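Local coordinates for chromosome partition protein Smc (Pyrococcus yayanosii, PDB 5XEI) that probably binds and hydrolyses ATP at its head domains to serve chromosome condensation and partitioning, represented here by one head with its coiled coil and joint, at residues A[361-366]-A[396-400]; A[403-407]-A[416-420]; A[132-136]-A[441-445]; A[179-183]-A[350-354]. One frame throughout, in Å; residues are numbered along the deposited sequence.

Contact 1 of 4, residues A[361-366]-A[396-400]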
loop_
_atom_site.group_PDB
_atom_site.type_symbol
_atom_site.label_atom_id
_atom_site.label_comp_id
_atom_site.label_asym_id
_atom_site.label_seq_id
_atom_site.Cartn_x
_atom_site.Cartn_y
_atom_site.Cartn_z
ATOM N N LYS A 361 1.594 -0.326 -14.327
ATOM C CA LYS A 361 2.601 0.533 -13.710
ATOM C C LYS A 361 3.841 0.659 -14.584
ATOM O O LYS A 361 4.292 1.767 -14.902
ATOM C CB LYS A 361 2.962 -0.039 -12.341
ATOM C CG LYS A 361 4.105 0.619 -11.606
ATOM C CD LYS A 361 4.479 -0.235 -10.386
ATOM C CE LYS A 361 5.483 0.455 -9.456
ATOM N NZ LYS A 361 5.848 -0.385 -8.269
ATOM N N LYS A 362 4.398 -0.472 -15.001
ATOM C CA LYS A 362 5.612 -0.426 -15.795
ATOM C C LYS A 362 5.378 0.324 -17.105
ATOM O O LYS A 362 6.154 1.218 -17.455
ATOM C CB LYS A 362 6.121 -1.838 -16.034
ATOM C CG LYS A 362 7.184 -1.868 -17.067
ATOM C CD LYS A 362 7.311 -3.244 -17.661
ATOM C CE LYS A 362 8.438 -4.012 -17.024
ATOM N NZ LYS A 362 9.447 -4.417 -18.058
ATOM N N ASN A 363 4.291 0.012 -17.820
ATOM C CA ASN A 363 3.970 0.745 -19.053
ATOM C C ASN A 363 3.980 2.258 -18.846
ATOM O O ASN A 363 4.538 3.006 -19.657
ATOM C CB ASN A 363 2.604 0.335 -19.597
ATOM C CG ASN A 363 2.571 -1.093 -20.077
ATOM O OD1 ASN A 363 3.605 -1.730 -20.231
ATOM N ND2 ASN A 363 1.378 -1.612 -20.295
ATOM N N VAL A 364 3.316 2.734 -17.794
ATOM C CA VAL A 364 3.301 4.168 -17.555
ATOM C C VAL A 364 4.714 4.657 -17.328
ATOM O O VAL A 364 5.098 5.739 -17.784
ATOM C CB VAL A 364 2.387 4.521 -16.369
ATOM C CG1 VAL A 364 2.226 6.022 -16.265
ATOM C CG2 VAL A 364 1.037 3.870 -16.525
ATOM N N PHE A 365 5.517 3.864 -16.625
ATOM C CA PHE A 365 6.884 4.282 -16.366
ATOM C C PHE A 365 7.652 4.426 -17.669
ATOM O O PHE A 365 8.274 5.466 -17.928
ATOM C CB PHE A 365 7.576 3.294 -15.438
ATOM C CG PHE A 365 9.004 3.626 -15.186
ATOM C CD1 PHE A 365 9.353 4.602 -14.260
ATOM C CD2 PHE A 365 10.012 2.986 -15.885
ATOM C CE1 PHE A 365 10.684 4.914 -14.025
ATOM C CE2 PHE A 365 11.353 3.292 -15.644
ATOM C CZ PHE A 365 11.680 4.243 -14.715
ATOM N N MET A 366 7.596 3.395 -18.515
ATOM C CA MET A 366 8.370 3.411 -19.747
ATOM C C MET A 366 7.885 4.501 -20.688
ATOM O O MET A 366 8.698 5.185 -21.317
ATOM C CB MET A 366 8.301 2.052 -20.432
ATOM C CG MET A 366 8.780 0.915 -19.575
ATOM S SD MET A 366 10.545 1.044 -19.249
ATOM C CE MET A 366 11.151 1.165 -20.924
ATOM N N PRO A 396 16.165 -3.136 -17.910
ATOM C CA PRO A 396 15.025 -2.955 -18.822
ATOM C C PRO A 396 13.838 -3.823 -18.468
ATOM O O PRO A 396 12.704 -3.477 -18.823
ATOM C CB PRO A 396 15.605 -3.333 -20.188
ATOM C CG PRO A 396 17.109 -3.215 -20.012
ATOM C CD PRO A 396 17.355 -3.648 -18.602
ATOM N N GLU A 397 14.052 -4.929 -17.758
ATOM C CA GLU A 397 12.932 -5.807 -17.470
ATOM C C GLU A 397 12.224 -5.437 -16.173
ATOM O O GLU A 397 10.991 -5.424 -16.116
ATOM C CB GLU A 397 13.408 -7.255 -17.417
ATOM C CG GLU A 397 12.590 -8.140 -18.318
ATOM C CD GLU A 397 13.045 -9.576 -18.271
ATOM O OE1 GLU A 397 13.060 -10.172 -17.170
ATOM O OE2 GLU A 397 13.378 -10.109 -19.345
ATOM N N ASP A 398 12.978 -5.157 -15.112
ATOM C CA ASP A 398 12.408 -4.686 -13.855
ATOM C C ASP A 398 12.996 -3.301 -13.605
ATOM O O ASP A 398 13.962 -3.153 -12.844
ATOM C CB ASP A 398 12.676 -5.656 -12.706
ATOM C CG ASP A 398 12.205 -7.084 -13.017
ATOM O OD1 ASP A 398 11.482 -7.661 -12.171
ATOM O OD2 ASP A 398 12.562 -7.631 -14.091
ATOM N N PRO A 399 12.425 -2.265 -14.222
ATOM C CA PRO A 399 13.042 -0.945 -14.106
ATOM C C PRO A 399 13.112 -0.473 -12.681
ATOM O O PRO A 399 14.034 0.268 -12.335
ATOM C CB PRO A 399 12.121 -0.040 -14.940
ATOM C CG PRO A 399 11.089 -0.941 -15.547
ATOM C CD PRO A 399 11.046 -2.168 -14.714
ATOM N N PHE A 400 12.180 -0.896 -11.834
ATOM C CA PHE A 400 12.079 -0.343 -10.489
ATOM C C PHE A 400 13.132 -0.881 -9.544
ATOM O O PHE A 400 13.192 -0.439 -8.396
ATOM C CB PHE A 400 10.698 -0.610 -9.909
ATOM C CG PHE A 400 9.596 -0.132 -10.775
ATOM C CD1 PHE A 400 9.300 1.216 -10.845
ATOM C CD2 PHE A 400 8.864 -1.029 -11.531
ATOM C CE1 PHE A 400 8.285 1.659 -11.641
ATOM C CE2 PHE A 400 7.844 -0.598 -12.340
ATOM C CZ PHE A 400 7.548 0.751 -12.401
#

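Contact 2 of 4, residues A[403-407]-A[416-420]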
loop_
_atom_site.group_PDB
_atom_site.type_symbol
_atom_site.label_atom_id
_atom_site.label_comp_id
_atom_site.label_asym_id
_atom_site.label_seq_id
_atom_site.Cartn_x
_atom_site.Cartn_y
_atom_site.Cartn_z
ATOM N N GLY A 403 18.902 1.373 -11.758
ATOM C CA GLY A 403 19.180 2.775 -11.803
ATOM C C GLY A 403 18.870 3.348 -13.166
ATOM O O GLY A 403 18.189 2.737 -13.997
ATOM N N LEU A 404 19.415 4.528 -13.409
ATOM C CA LEU A 404 19.182 5.232 -14.662
ATOM C C LEU A 404 20.365 6.167 -14.879
ATOM O O LEU A 404 20.577 7.087 -14.086
ATOM C CB LEU A 404 17.865 5.992 -14.604
ATOM C CG LEU A 404 17.622 7.086 -15.640
ATOM C CD1 LEU A 404 17.234 6.459 -16.971
ATOM C CD2 LEU A 404 16.554 8.056 -15.154
ATOM N N GLU A 405 21.140 5.931 -15.927
ATOM C CA GLU A 405 22.330 6.724 -16.145
ATOM C C GLU A 405 22.174 7.596 -17.376
ATOM O O GLU A 405 21.243 7.431 -18.169
ATOM C CB GLU A 405 23.559 5.836 -16.289
ATOM C CG GLU A 405 24.834 6.572 -15.936
ATOM C CD GLU A 405 25.861 5.620 -15.418
ATOM O OE1 GLU A 405 25.476 4.467 -15.101
ATOM O OE2 GLU A 405 27.040 6.014 -15.321
ATOM N N ILE A 406 23.120 8.526 -17.518
ATOM C CA ILE A 406 23.187 9.455 -18.637
ATOM C C ILE A 406 24.524 9.309 -19.345
ATOM O O ILE A 406 25.559 9.087 -18.703
ATOM C CB ILE A 406 23.018 10.904 -18.167
ATOM C CG1 ILE A 406 21.771 11.039 -17.326
ATOM C CG2 ILE A 406 22.904 11.822 -19.344
ATOM C CD1 ILE A 406 21.548 12.453 -16.874
ATOM N N GLU A 407 24.501 9.455 -20.673
ATOM C CA GLU A 407 25.709 9.573 -21.475
ATOM C C GLU A 407 25.519 10.669 -22.510
ATOM O O GLU A 407 24.446 10.785 -23.105
ATOM C CB GLU A 407 26.053 8.258 -22.157
ATOM C CG GLU A 407 26.609 7.276 -21.181
ATOM C CD GLU A 407 26.941 5.947 -21.813
ATOM O OE1 GLU A 407 26.844 5.844 -23.059
ATOM O OE2 GLU A 407 27.297 5.004 -21.064
ATOM N N LYS A 416 30.986 10.502 -22.769
ATOM C CA LYS A 416 31.232 10.372 -21.343
ATOM C C LYS A 416 29.912 10.203 -20.604
ATOM O O LYS A 416 28.892 10.792 -20.978
ATOM C CB LYS A 416 31.965 11.599 -20.770
ATOM C CG LYS A 416 32.630 12.451 -21.759
ATOM C CD LYS A 416 33.122 13.739 -21.150
ATOM C CE LYS A 416 33.583 14.647 -22.179
ATOM N NZ LYS A 416 32.543 15.183 -23.029
ATOM N N ARG A 417 29.931 9.409 -19.544
ATOM C CA ARG A 417 28.753 9.404 -18.695
ATOM C C ARG A 417 28.802 10.588 -17.735
ATOM O O ARG A 417 29.845 11.230 -17.559
ATOM C CB ARG A 417 28.642 8.089 -17.941
ATOM C CG ARG A 417 28.971 6.889 -18.804
ATOM C CD ARG A 417 29.904 5.951 -18.081
ATOM N NE ARG A 417 29.284 5.642 -16.822
ATOM C CZ ARG A 417 29.965 5.351 -15.727
ATOM N NH1 ARG A 417 31.296 5.340 -15.765
ATOM N NH2 ARG A 417 29.324 5.089 -14.591
ATOM N N ILE A 418 27.650 10.882 -17.118
ATOM C CA ILE A 418 27.535 12.088 -16.296
ATOM C C ILE A 418 28.548 12.099 -15.169
ATOM O O ILE A 418 28.988 13.169 -14.749
ATOM C CB ILE A 418 26.101 12.291 -15.757
ATOM C CG1 ILE A 418 25.485 10.967 -15.258
ATOM C CG2 ILE A 418 25.253 13.112 -16.764
ATOM C CD1 ILE A 418 26.061 10.401 -13.984
ATOM N N GLU A 419 28.927 10.925 -14.656
ATOM C CA GLU A 419 29.979 10.836 -13.643
ATOM C C GLU A 419 31.179 11.711 -13.985
ATOM O O GLU A 419 31.707 12.432 -13.128
ATOM C CB GLU A 419 30.438 9.386 -13.504
ATOM C CG GLU A 419 29.683 8.575 -12.500
ATOM C CD GLU A 419 28.201 8.592 -12.761
ATOM O OE1 GLU A 419 27.485 9.273 -11.989
ATOM O OE2 GLU A 419 27.761 7.957 -13.752
ATOM N N ALA A 420 31.620 11.668 -15.235
ATOM C CA ALA A 420 32.869 12.292 -15.625
ATOM C C ALA A 420 32.676 13.646 -16.284
ATOM O O ALA A 420 33.585 14.109 -16.978
ATOM C CB ALA A 420 33.643 11.362 -16.557
#

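Contact 3 of 4, residues A[132-136]-A[441-445]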
loop_
_atom_site.group_PDB
_atom_site.type_symbol
_atom_site.label_atom_id
_atom_site.label_comp_id
_atom_site.label_asym_id
_atom_site.label_seq_id
_atom_site.Cartn_x
_atom_site.Cartn_y
_atom_site.Cartn_z
ATOM N N ALA A 132 1.714 17.187 -2.562
ATOM C CA ALA A 132 0.480 17.074 -3.329
ATOM C C ALA A 132 0.454 18.046 -4.502
ATOM O O ALA A 132 -0.072 17.716 -5.568
ATOM C CB ALA A 132 -0.726 17.301 -2.418
ATOM N N ALA A 133 1.020 19.234 -4.344
ATOM C CA ALA A 133 1.118 20.164 -5.464
ATOM C C ALA A 133 2.355 19.910 -6.318
ATOM O O ALA A 133 2.704 20.742 -7.171
ATOM C CB ALA A 133 1.114 21.608 -4.952
ATOM N N MET A 134 3.012 18.771 -6.092
ATOM C CA MET A 134 4.306 18.427 -6.682
ATOM C C MET A 134 5.225 19.639 -6.788
ATOM O O MET A 134 5.958 19.797 -7.762
ATOM C CB MET A 134 4.131 17.735 -8.046
ATOM C CG MET A 134 3.510 18.575 -9.160
ATOM S SD MET A 134 4.291 18.260 -10.753
ATOM C CE MET A 134 3.489 19.458 -11.793
ATOM N N ILE A 135 5.201 20.495 -5.770
ATOM C CA ILE A 135 6.178 21.571 -5.651
ATOM C C ILE A 135 7.527 20.956 -5.329
ATOM O O ILE A 135 7.687 20.295 -4.289
ATOM C CB ILE A 135 5.776 22.571 -4.563
ATOM C CG1 ILE A 135 4.433 23.214 -4.880
ATOM C CG2 ILE A 135 6.880 23.612 -4.378
ATOM C CD1 ILE A 135 4.529 24.460 -5.695
ATOM N N SER A 136 8.510 21.182 -6.205
ATOM C CA SER A 136 9.878 20.724 -5.980
ATOM C C SER A 136 9.971 19.206 -5.783
ATOM O O SER A 136 10.236 18.741 -4.663
ATOM C CB SER A 136 10.484 21.491 -4.792
ATOM O OG SER A 136 11.544 20.779 -4.158
ATOM N N LYS A 441 6.347 17.234 -17.861
ATOM C CA LYS A 441 5.509 17.591 -16.719
ATOM C C LYS A 441 6.081 18.845 -16.066
ATOM O O LYS A 441 6.914 18.765 -15.156
ATOM C CB LYS A 441 5.408 16.436 -15.722
ATOM C CG LYS A 441 4.144 16.478 -14.869
ATOM C CD LYS A 441 3.632 15.070 -14.452
ATOM C CE LYS A 441 2.698 14.436 -15.510
ATOM N NZ LYS A 441 2.212 13.036 -15.186
ATOM N N PRO A 442 5.620 20.018 -16.498
ATOM C CA PRO A 442 6.125 21.275 -15.916
ATOM C C PRO A 442 5.911 21.327 -14.411
ATOM O O PRO A 442 4.805 21.112 -13.920
ATOM C CB PRO A 442 5.291 22.353 -16.624
ATOM C CG PRO A 442 4.483 21.656 -17.681
ATOM C CD PRO A 442 4.419 20.214 -17.325
ATOM N N ALA A 443 6.981 21.621 -13.671
ATOM C CA ALA A 443 6.823 22.006 -12.278
ATOM C C ALA A 443 6.275 23.436 -12.193
ATOM O O ALA A 443 6.407 24.215 -13.146
ATOM C CB ALA A 443 8.157 21.903 -11.547
ATOM N N PRO A 444 5.649 23.807 -11.057
ATOM C CA PRO A 444 5.056 25.160 -10.955
ATOM C C PRO A 444 6.050 26.292 -11.172
ATOM O O PRO A 444 5.693 27.325 -11.754
ATOM C CB PRO A 444 4.480 25.180 -9.534
ATOM C CG PRO A 444 4.222 23.761 -9.228
ATOM C CD PRO A 444 5.342 22.994 -9.866
ATOM N N PHE A 445 7.285 26.137 -10.713
ATOM C CA PHE A 445 8.312 27.111 -11.017
ATOM C C PHE A 445 9.652 26.399 -11.021
ATOM O O PHE A 445 9.785 25.281 -10.501
ATOM C CB PHE A 445 8.344 28.250 -9.994
ATOM C CG PHE A 445 8.856 27.809 -8.664
ATOM C CD1 PHE A 445 7.992 27.251 -7.736
ATOM C CD2 PHE A 445 10.211 27.876 -8.372
ATOM C CE1 PHE A 445 8.458 26.809 -6.528
ATOM C CE2 PHE A 445 10.686 27.419 -7.167
ATOM C CZ PHE A 445 9.812 26.889 -6.243
#

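Contact 4 of 4, residues A[179-183]-A[350-354]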
loop_
_atom_site.group_PDB
_atom_site.type_symbol
_atom_site.label_atom_id
_atom_site.label_comp_id
_atom_site.label_asym_id
_atom_site.label_seq_id
_atom_site.Cartn_x
_atom_site.Cartn_y
_atom_site.Cartn_z
ATOM N N ALA A 179 -4.574 -4.614 -3.095
ATOM C CA ALA A 179 -4.654 -5.951 -3.661
ATOM C C ALA A 179 -3.816 -6.929 -2.855
ATOM O O ALA A 179 -4.225 -8.072 -2.631
ATOM C CB ALA A 179 -4.205 -5.937 -5.121
ATOM N N LEU A 180 -2.631 -6.502 -2.421
ATOM C CA LEU A 180 -1.797 -7.395 -1.633
ATOM C C LEU A 180 -2.354 -7.569 -0.226
ATOM O O LEU A 180 -2.148 -8.615 0.397
ATOM C CB LEU A 180 -0.359 -6.883 -1.589
ATOM C CG LEU A 180 0.571 -7.146 -2.775
ATOM C CD1 LEU A 180 1.835 -6.359 -2.613
ATOM C CD2 LEU A 180 0.926 -8.591 -2.901
ATOM N N GLU A 181 -3.055 -6.566 0.295
ATOM C CA GLU A 181 -3.756 -6.769 1.554
ATOM C C GLU A 181 -4.773 -7.895 1.402
ATOM O O GLU A 181 -4.730 -8.891 2.131
ATOM C CB GLU A 181 -4.407 -5.456 2.010
ATOM C CG GLU A 181 -5.735 -5.597 2.751
ATOM C CD GLU A 181 -5.600 -6.132 4.181
ATOM O OE1 GLU A 181 -4.472 -6.109 4.734
ATOM O OE2 GLU A 181 -6.635 -6.574 4.751
ATOM N N GLU A 182 -5.639 -7.796 0.400
ATOM C CA GLU A 182 -6.663 -8.816 0.214
ATOM C C GLU A 182 -6.056 -10.174 -0.092
ATOM O O GLU A 182 -6.578 -11.198 0.354
ATOM C CB GLU A 182 -7.623 -8.379 -0.879
ATOM C CG GLU A 182 -8.357 -7.114 -0.458
ATOM C CD GLU A 182 -9.039 -6.407 -1.605
ATOM O OE1 GLU A 182 -9.699 -5.375 -1.351
ATOM O OE2 GLU A 182 -8.914 -6.876 -2.758
ATOM N N LEU A 183 -4.948 -10.220 -0.832
ATOM C CA LEU A 183 -4.318 -11.515 -1.076
ATOM C C LEU A 183 -3.853 -12.137 0.233
ATOM O O LEU A 183 -4.029 -13.343 0.454
ATOM C CB LEU A 183 -3.141 -11.381 -2.044
ATOM C CG LEU A 183 -2.261 -12.632 -2.164
ATOM C CD1 LEU A 183 -3.114 -13.825 -2.557
ATOM C CD2 LEU A 183 -1.069 -12.472 -3.117
ATOM N N ILE A 350 -7.126 -12.652 -7.449
ATOM C CA ILE A 350 -6.371 -11.516 -6.935
ATOM C C ILE A 350 -4.991 -11.486 -7.563
ATOM O O ILE A 350 -4.485 -10.424 -7.950
ATOM C CB ILE A 350 -6.288 -11.586 -5.403
ATOM C CG1 ILE A 350 -7.689 -11.525 -4.800
ATOM C CG2 ILE A 350 -5.392 -10.475 -4.876
ATOM C CD1 ILE A 350 -7.700 -11.401 -3.303
ATOM N N ILE A 351 -4.377 -12.663 -7.711
ATOM C CA ILE A 351 -3.024 -12.734 -8.248
ATOM C C ILE A 351 -2.984 -12.184 -9.668
ATOM O O ILE A 351 -2.108 -11.385 -10.018
ATOM C CB ILE A 351 -2.495 -14.175 -8.178
ATOM C CG1 ILE A 351 -2.118 -14.511 -6.731
ATOM C CG2 ILE A 351 -1.306 -14.331 -9.092
ATOM C CD1 ILE A 351 -1.667 -15.948 -6.519
ATOM N N GLU A 352 -3.944 -12.579 -10.495
ATOM C CA GLU A 352 -3.992 -12.060 -11.850
ATOM C C GLU A 352 -4.104 -10.546 -11.852
ATOM O O GLU A 352 -3.409 -9.867 -12.614
ATOM C CB GLU A 352 -5.154 -12.701 -12.601
ATOM C CG GLU A 352 -4.961 -14.211 -12.802
ATOM C CD GLU A 352 -6.068 -14.872 -13.611
ATOM O OE1 GLU A 352 -7.258 -14.513 -13.442
ATOM O OE2 GLU A 352 -5.740 -15.775 -14.412
ATOM N N PHE A 353 -4.946 -10.004 -10.978
ATOM C CA PHE A 353 -5.116 -8.559 -10.870
ATOM C C PHE A 353 -3.811 -7.874 -10.467
ATOM O O PHE A 353 -3.416 -6.861 -11.061
ATOM C CB PHE A 353 -6.231 -8.277 -9.861
ATOM C CG PHE A 353 -6.543 -6.823 -9.658
ATOM C CD1 PHE A 353 -7.397 -6.156 -10.519
ATOM C CD2 PHE A 353 -6.007 -6.130 -8.580
ATOM C CE1 PHE A 353 -7.695 -4.813 -10.322
ATOM C CE2 PHE A 353 -6.293 -4.786 -8.380
ATOM C CZ PHE A 353 -7.141 -4.127 -9.251
ATOM N N ILE A 354 -3.124 -8.412 -9.455
ATOM C CA ILE A 354 -1.852 -7.832 -9.035
ATOM C C ILE A 354 -0.847 -7.847 -10.176
ATOM O O ILE A 354 -0.000 -6.950 -10.289
ATOM C CB ILE A 354 -1.304 -8.575 -7.803
ATOM C CG1 ILE A 354 -2.319 -8.563 -6.672
ATOM C CG2 ILE A 354 -0.043 -7.920 -7.310
ATOM C CD1 ILE A 354 -1.723 -8.942 -5.335
#

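Contact 1 of 4, residues A[361-366]-A[396-400]
Lys361 lays its aliphatic chain over one face of the Phe400 ring, joining helix 321-383 to the loop between strands 388-393 and 404-409. From CB the chain runs extended, with CG anti to the backbone N (chi1 173°). Lys361 CG lies 3.5 Å from Phe400 CZ at the rim, CD follows along the same border, and CE makes a CH-pi contact 3.8 Å from the ring centroid. Lys361 NZ then stands almost straight above the Phe400 ring centre as a cation-pi partner, 4.3 Å from the centroid, while pairing more strongly with Asp173 in a salt bridge. Phe365 packs against both Pro399 and Phe400: its CE2 lies 3.5 Å from Pro399 CB, and its ring is inclined by 54° to that of Phe400. Lys362 bends at chi3 and chi4 to bring its NZ 2.7 Å from Glu397 O, tilted from the carbonyl plane, with a weak second bond to Pro396 O. With a leucine at Lys362, Glu397 O would probably lose its ammonium donor, and the weak link to Pro396 O would go with it. The Lys362 bonds, made to backbone oxygens, depend on the loop's path, whereas the Lys361 contact needs the ring of Phe400 itself.

Contact 2 of 4, residues A[403-407]-A[416-420]
Arg417 and Glu405 form the salt bridge of a beta hairpin built from strands 404-409 and 416-417. Arg417 grips its partner side-on: NE and NH2 both donate to the single oxygen OE2 of Glu405, at 2.7 Å for NE and 2.6 Å for NH2. NH2 meets the syn lone pair, whereas NE comes from above the carboxylate plane, and the two flat groups are turned 58° against each other. Glu405 reaches across with an extended chain, CG anti to its backbone N (chi1 -156°), while Arg417 bends at chi2 and chi3 to present this edge of the guanidinium. Glu419 adds charge to the network from beyond the guanidinium plane, with no N-H of Arg417 directed at it. Two acids so close together would probably raise the pKa of one, an effect that Arg417, bridged to both, should partly offset.

In the backbone pairing beneath this network, Glu407 and Arg417 form an antiparallel non-hydrogen-bonded pair with CA atoms 4.1 Å apart, and their side chains rise on the same face of the sheet, where Glu407 CG touches Arg417 CG. The backbone of Ile418 donates through N to Ile406 O at 3.2 Å, continuing the pairing as the second strand turns into a 3-10 segment.

Farther out, strand 388-393 completes a three-stranded antiparallel sheet, and Ile406 rests on Phe376 of helix 321-383 and Arg159 of helix 156-167. Across the hairpin itself, on the side turned to these helices, Ile406 and Ile418 cross at about a right angle, with Ile418 CG2 3.4 Å from Ile406 CB.

Contact 3 of 4, residues A[132-136]-A[441-445]
The Schellman motif that closes helix 123-132 packs, through Met134 and Ile135, on the loop leading from helix 424-440 into strand 445-449. Met134 is the C-prime residue, its backbone at positive phi (37°), and its side chain crosses to the loop with CG held between the backbone N and the carbonyl carbon (chi1 65°). The chain bends at chi2, and the terminal methyl CE arrives beside the carbonyl oxygen of Pro442. Met134 CE also lies 4.3 Å from Lys441 CG and 4.2 Å from Ala443 CA. Pro444 takes the middle of the contact. Pro444 CD lies 3.9 Å from Met134 O, and Pro444 CG faces Ile135 CD1 at 3.6 Å.

The loop carries the chain into strand 445-449 of the mixed sheet in the P-loop ATPase head. Short strand 142-143 runs parallel beside it at the sheet margin, so residues 132-136 and 441-445 approach the same edge from two distant parts of the sequence. Phe445, the first residue of its strand, also touches Leu142, and its backbone O accepts a hydrogen bond from Asn141 ND2. Where the apolar contact reaches this aromatic ring, Ile135 CG2 comes within 4.2 Å of Phe445 CE1, the two side chains crossing nearly perpendicularly.

Contact 4 of 4, residues A[179-183]-A[350-354]
Aliphatic contacts dominate where Ala179, Leu180 and Leu183 of helix 170-246 meet Ile350 and Ile354 of helix 321-383. The small methyl of Ala179 lets Ile354 in close, with Ala179 CB 3.6 Å from Ile354 CG1. Ile354 CD1 reaches on to Leu180 CD2, also at 3.6 Å. One turn along, the two branches of Ile350 divide the work: CG2, anti to the backbone N, faces Leu183 CB at 3.7 Å, and CD1 lies against Glu182, 3.9 Å from its CB. Were Ile350 cut back to an alanine, a gap beside Leu183 would be likely to open and the base of Glu182 to lose its aliphatic cover.

The aromatic contribution is an edge contact. Phe353 holds the rim of its ring to Ala179, whose CB lies near the ring plane and 3.9 Å from CD2, at the margin of the apolar seam.

Backbone atoms add van der Waals touches alone: Ala179 O lies 3.5 Å from Ile350 CG2 while accepting the helical bond from Leu183 N. The short segments run nearly antiparallel (159°), their axes 9.8 Å apart, and the touching residues recur at three- and four-residue spacings, the geometry of the antiparallel coiled coil by which an SMC arm leaves its head.

Contacts 1 and 4 share helix 321-383, their centres about 19 Å apart, and mark its passage from the coiled coil to the head: contact 4 pairs it with helix 170-246, and contact 1 pins a loop of the small antiparallel sheet against it. Contact 2 lies in that same sheet, about 19 Å from contact 1 between centres and adjoining it in sequence. Contact 3 closes a long excursion of the chain within which all the others are nested; its nearest atoms are about 7 Å from those of contact 1 and about 20 Å from those of contact 4. None of the four lies at the predicted ATP-binding residues 34-41.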